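Local coordinates for collagen adhesin (Staphylococcus aureus, PDB 2F68), which probably attaches the bacterium to host collagen by wrapping its two immunoglobulin-like extracellular domains around the collagen triple helix, at residues Y67-V75 against I298-G306. Sequence-based numbering, arbitrary orientation.
Sequences YSKTVPLTV and INANAGIEG
Ile298 sets its terminal methyl, CD1, over the centre of the Tyr67 ring: CD1 stands 3.5 Å from the ring centroid and 8° off the normal, a CH-pi contact over the face. The other branch, CG2, reaches back to the start of the tyrosine side chain, 3.6 Å from Tyr67 CB. Farther along, Val71 straddles two alanines. With its CG1 anti to the backbone N (chi1 -174°), that methyl meets Ala302, while CG2 lies 3.8 Å from Ala300 CB. Lys69 CG rests against Ala300 CB, and the bend at chi2 brings CE beside Ile298 O. Both Leu73 methyls close on Ala302 CB, and Ile304 CG2 sits 3.7 Å from Leu73 CB and 3.6 Å from Val75 CG2. The strands run parallel, 22° apart, yet are joined by side chains and one bridging water, which donates to Thr74 O (2.8 Å) and accepts from Ile304 N (2.9 Å). Residues 300-307, the last strand of the modelled chain, pair antiparallel with 104-116, consistent with the C-terminal latch of the collagen-hug model, in which a strand complements the sheet of the N-terminal Ig-like domain. Strand 62-75 is hydrogen-bonded along its edge to 78-86, Lys69 with Ile85 and Val71 with Ala83. Near the start of 300-307, Asn299 N bonds Glu111 OE2 of strand 104-116, and Ser68 bonds Pro161 of the collagen-binding domain.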
loop_
_atom_site.group_PDB
_atom_site.type_symbol
_atom_site.label_atom_id
_atom_site.label_comp_id
_atom_site.label_asym_id
_atom_site.label_seq_id
_atom_site.Cartn_x
_atom_site.Cartn_y
_atom_site.Cartn_z
ATOM N N TYR A 67 -0.025 -1.879 7.481
ATOM C CA TYR A 67 -1.130 -1.958 6.528
ATOM C C TYR A 67 -2.427 -2.357 7.230
ATOM O O TYR A 67 -2.477 -3.374 7.927
ATOM C CB TYR A 67 -0.802 -2.932 5.395
ATOM C CG TYR A 67 0.291 -2.454 4.461
ATOM C CD1 TYR A 67 1.612 -2.863 4.636
ATOM C CD2 TYR A 67 0.002 -1.596 3.400
ATOM C CE1 TYR A 67 2.620 -2.427 3.778
ATOM C CE2 TYR A 67 1.000 -1.155 2.537
ATOM C CZ TYR A 67 2.306 -1.574 2.731
ATOM O OH TYR A 67 3.295 -1.139 1.880
ATOM N N SER A 68 -3.463 -1.542 7.040
ATOM C CA SER A 68 -4.737 -1.689 7.749
ATOM C C SER A 68 -5.435 -3.021 7.474
ATOM O O SER A 68 -5.946 -3.250 6.375
ATOM C CB SER A 68 -5.669 -0.517 7.428
ATOM O OG SER A 68 -5.105 0.715 7.842
ATOM N N LYS A 69 -5.446 -3.893 8.480
ATOM C CA LYS A 69 -6.086 -5.205 8.381
ATOM C C LYS A 69 -6.776 -5.605 9.684
ATOM O O LYS A 69 -6.331 -5.237 10.773
ATOM C CB LYS A 69 -5.067 -6.280 7.979
ATOM C CG LYS A 69 -4.740 -6.335 6.487
ATOM C CD LYS A 69 -5.841 -7.022 5.687
ATOM C CE LYS A 69 -5.503 -7.063 4.205
ATOM N NZ LYS A 69 -6.571 -7.731 3.411
ATOM N N THR A 70 -7.865 -6.361 9.556
ATOM C CA THR A 70 -8.596 -6.888 10.706
ATOM C C THR A 70 -8.774 -8.401 10.562
ATOM O O THR A 70 -9.574 -8.869 9.747
ATOM C CB THR A 70 -9.968 -6.191 10.883
ATOM O OG1 THR A 70 -9.800 -4.770 10.823
ATOM C CG2 THR A 70 -10.598 -6.565 12.221
ATOM N N VAL A 71 -8.012 -9.157 11.352
ATOM C CA VAL A 71 -8.019 -10.620 11.285
ATOM C C VAL A 71 -8.535 -11.223 12.597
ATOM O O VAL A 71 -7.978 -10.954 13.662
ATOM C CB VAL A 71 -6.610 -11.188 10.952
ATOM C CG1 VAL A 71 -6.669 -12.697 10.732
ATOM C CG2 VAL A 71 -6.025 -10.504 9.724
ATOM N N PRO A 72 -9.605 -12.038 12.522
ATOM C CA PRO A 72 -10.174 -12.657 13.721
ATOM C C PRO A 72 -9.347 -13.829 14.256
ATOM O O PRO A 72 -8.700 -14.541 13.483
ATOM C CB PRO A 72 -11.542 -13.148 13.244
ATOM C CG PRO A 72 -11.365 -13.403 11.792
ATOM C CD PRO A 72 -10.351 -12.407 11.303
ATOM N N LEU A 73 -9.375 -14.007 15.575
ATOM C CA LEU A 73 -8.732 -15.139 16.237
ATOM C C LEU A 73 -9.799 -16.176 16.573
ATOM O O LEU A 73 -10.682 -15.922 17.395
ATOM C CB LEU A 73 -8.007 -14.681 17.513
ATOM C CG LEU A 73 -6.633 -13.987 17.495
ATOM C CD1 LEU A 73 -5.532 -14.934 17.019
ATOM C CD2 LEU A 73 -6.618 -12.694 16.688
ATOM N N THR A 74 -9.720 -17.340 15.930
ATOM C CA THR A 74 -10.781 -18.348 16.030
ATOM C C THR A 74 -10.321 -19.695 16.587
ATOM O O THR A 74 -9.250 -20.195 16.233
ATOM C CB THR A 74 -11.477 -18.585 14.667
ATOM O OG1 THR A 74 -10.491 -18.834 13.657
ATOM C CG2 THR A 74 -12.317 -17.377 14.267
ATOM N N VAL A 75 -11.145 -20.264 17.466
ATOM C CA VAL A 75 -10.952 -21.620 17.982
ATOM C C VAL A 75 -12.229 -22.427 17.746
ATOM O O VAL A 75 -13.285 -22.106 18.301
ATOM C CB VAL A 75 -10.586 -21.634 19.493
ATOM C CG1 VAL A 75 -10.489 -23.065 20.017
ATOM C CG2 VAL A 75 -9.278 -20.898 19.743
ATOM N N ILE A 298 -1.901 -7.241 0.414
ATOM C CA ILE A 298 -1.342 -7.348 1.761
ATOM C C ILE A 298 -1.763 -8.646 2.452
ATOM O O ILE A 298 -2.946 -8.995 2.477
ATOM C CB ILE A 298 -1.715 -6.116 2.639
ATOM C CG1 ILE A 298 -1.232 -4.805 1.992
ATOM C CG2 ILE A 298 -1.183 -6.269 4.069
ATOM C CD1 ILE A 298 0.259 -4.759 1.630
ATOM N N ASN A 299 -0.777 -9.349 3.004
ATOM C CA ASN A 299 -1.006 -10.596 3.727
ATOM C C ASN A 299 -1.054 -10.377 5.237
ATOM O O ASN A 299 -0.141 -9.781 5.816
ATOM C CB ASN A 299 0.077 -11.625 3.382
ATOM C CG ASN A 299 0.154 -11.924 1.893
ATOM O OD1 ASN A 299 -0.866 -12.099 1.225
ATOM N ND2 ASN A 299 1.373 -11.991 1.370
ATOM N N ALA A 300 -2.126 -10.858 5.862
ATOM C CA ALA A 300 -2.295 -10.766 7.310
ATOM C C ALA A 300 -3.045 -11.979 7.852
ATOM O O ALA A 300 -4.175 -12.257 7.442
ATOM C CB ALA A 300 -3.011 -9.474 7.687
ATOM N N ASN A 301 -2.401 -12.698 8.769
ATOM C CA ASN A 301 -2.968 -13.911 9.357
ATOM C C ASN A 301 -2.801 -13.964 10.874
ATOM O O ASN A 301 -1.819 -13.452 11.416
ATOM C CB ASN A 301 -2.342 -15.160 8.725
ATOM C CG ASN A 301 -2.665 -15.297 7.246
ATOM O OD1 ASN A 301 -3.821 -15.182 6.833
ATOM N ND2 ASN A 301 -1.641 -15.556 6.441
ATOM N N ALA A 302 -3.764 -14.587 11.547
ATOM C CA ALA A 302 -3.724 -14.750 12.999
ATOM C C ALA A 302 -4.345 -16.077 13.426
ATOM O O ALA A 302 -5.458 -16.415 13.012
ATOM C CB ALA A 302 -4.419 -13.582 13.687
ATOM N N GLY A 303 -3.614 -16.822 14.253
ATOM C CA GLY A 303 -4.074 -18.117 14.751
ATOM C C GLY A 303 -4.027 -18.210 16.264
ATOM O O GLY A 303 -3.278 -17.480 16.915
ATOM N N ILE A 304 -4.832 -19.116 16.817
ATOM C CA ILE A 304 -4.929 -19.309 18.268
ATOM C C ILE A 304 -5.384 -20.732 18.618
ATOM O O ILE A 304 -6.322 -21.263 18.018
ATOM C CB ILE A 304 -5.844 -18.227 18.936
ATOM C CG1 ILE A 304 -5.873 -18.384 20.464
ATOM C CG2 ILE A 304 -7.250 -18.226 18.318
ATOM C CD1 ILE A 304 -6.322 -17.137 21.211
ATOM N N GLU A 305 -4.696 -21.341 19.581
ATOM C CA GLU A 305 -5.016 -22.689 20.054
ATOM C C GLU A 305 -5.439 -22.663 21.521
ATOM O O GLU A 305 -4.985 -21.812 22.289
ATOM C CB GLU A 305 -3.817 -23.625 19.873
ATOM C CG GLU A 305 -3.445 -23.905 18.420
ATOM C CD GLU A 305 -2.241 -24.822 18.284
ATOM O OE1 GLU A 305 -2.218 -25.891 18.932
ATOM O OE2 GLU A 305 -1.318 -24.477 17.515
ATOM N N GLY A 306 -6.308 -23.597 21.900
ATOM C CA GLY A 306 -6.801 -23.687 23.273
ATOM C C GLY A 306 -7.602 -24.944 23.553
ATOM O O GLY A 306 -8.200 -25.526 22.645
HETATM O O HOH W 1 -6.747 -20.350 15.072
#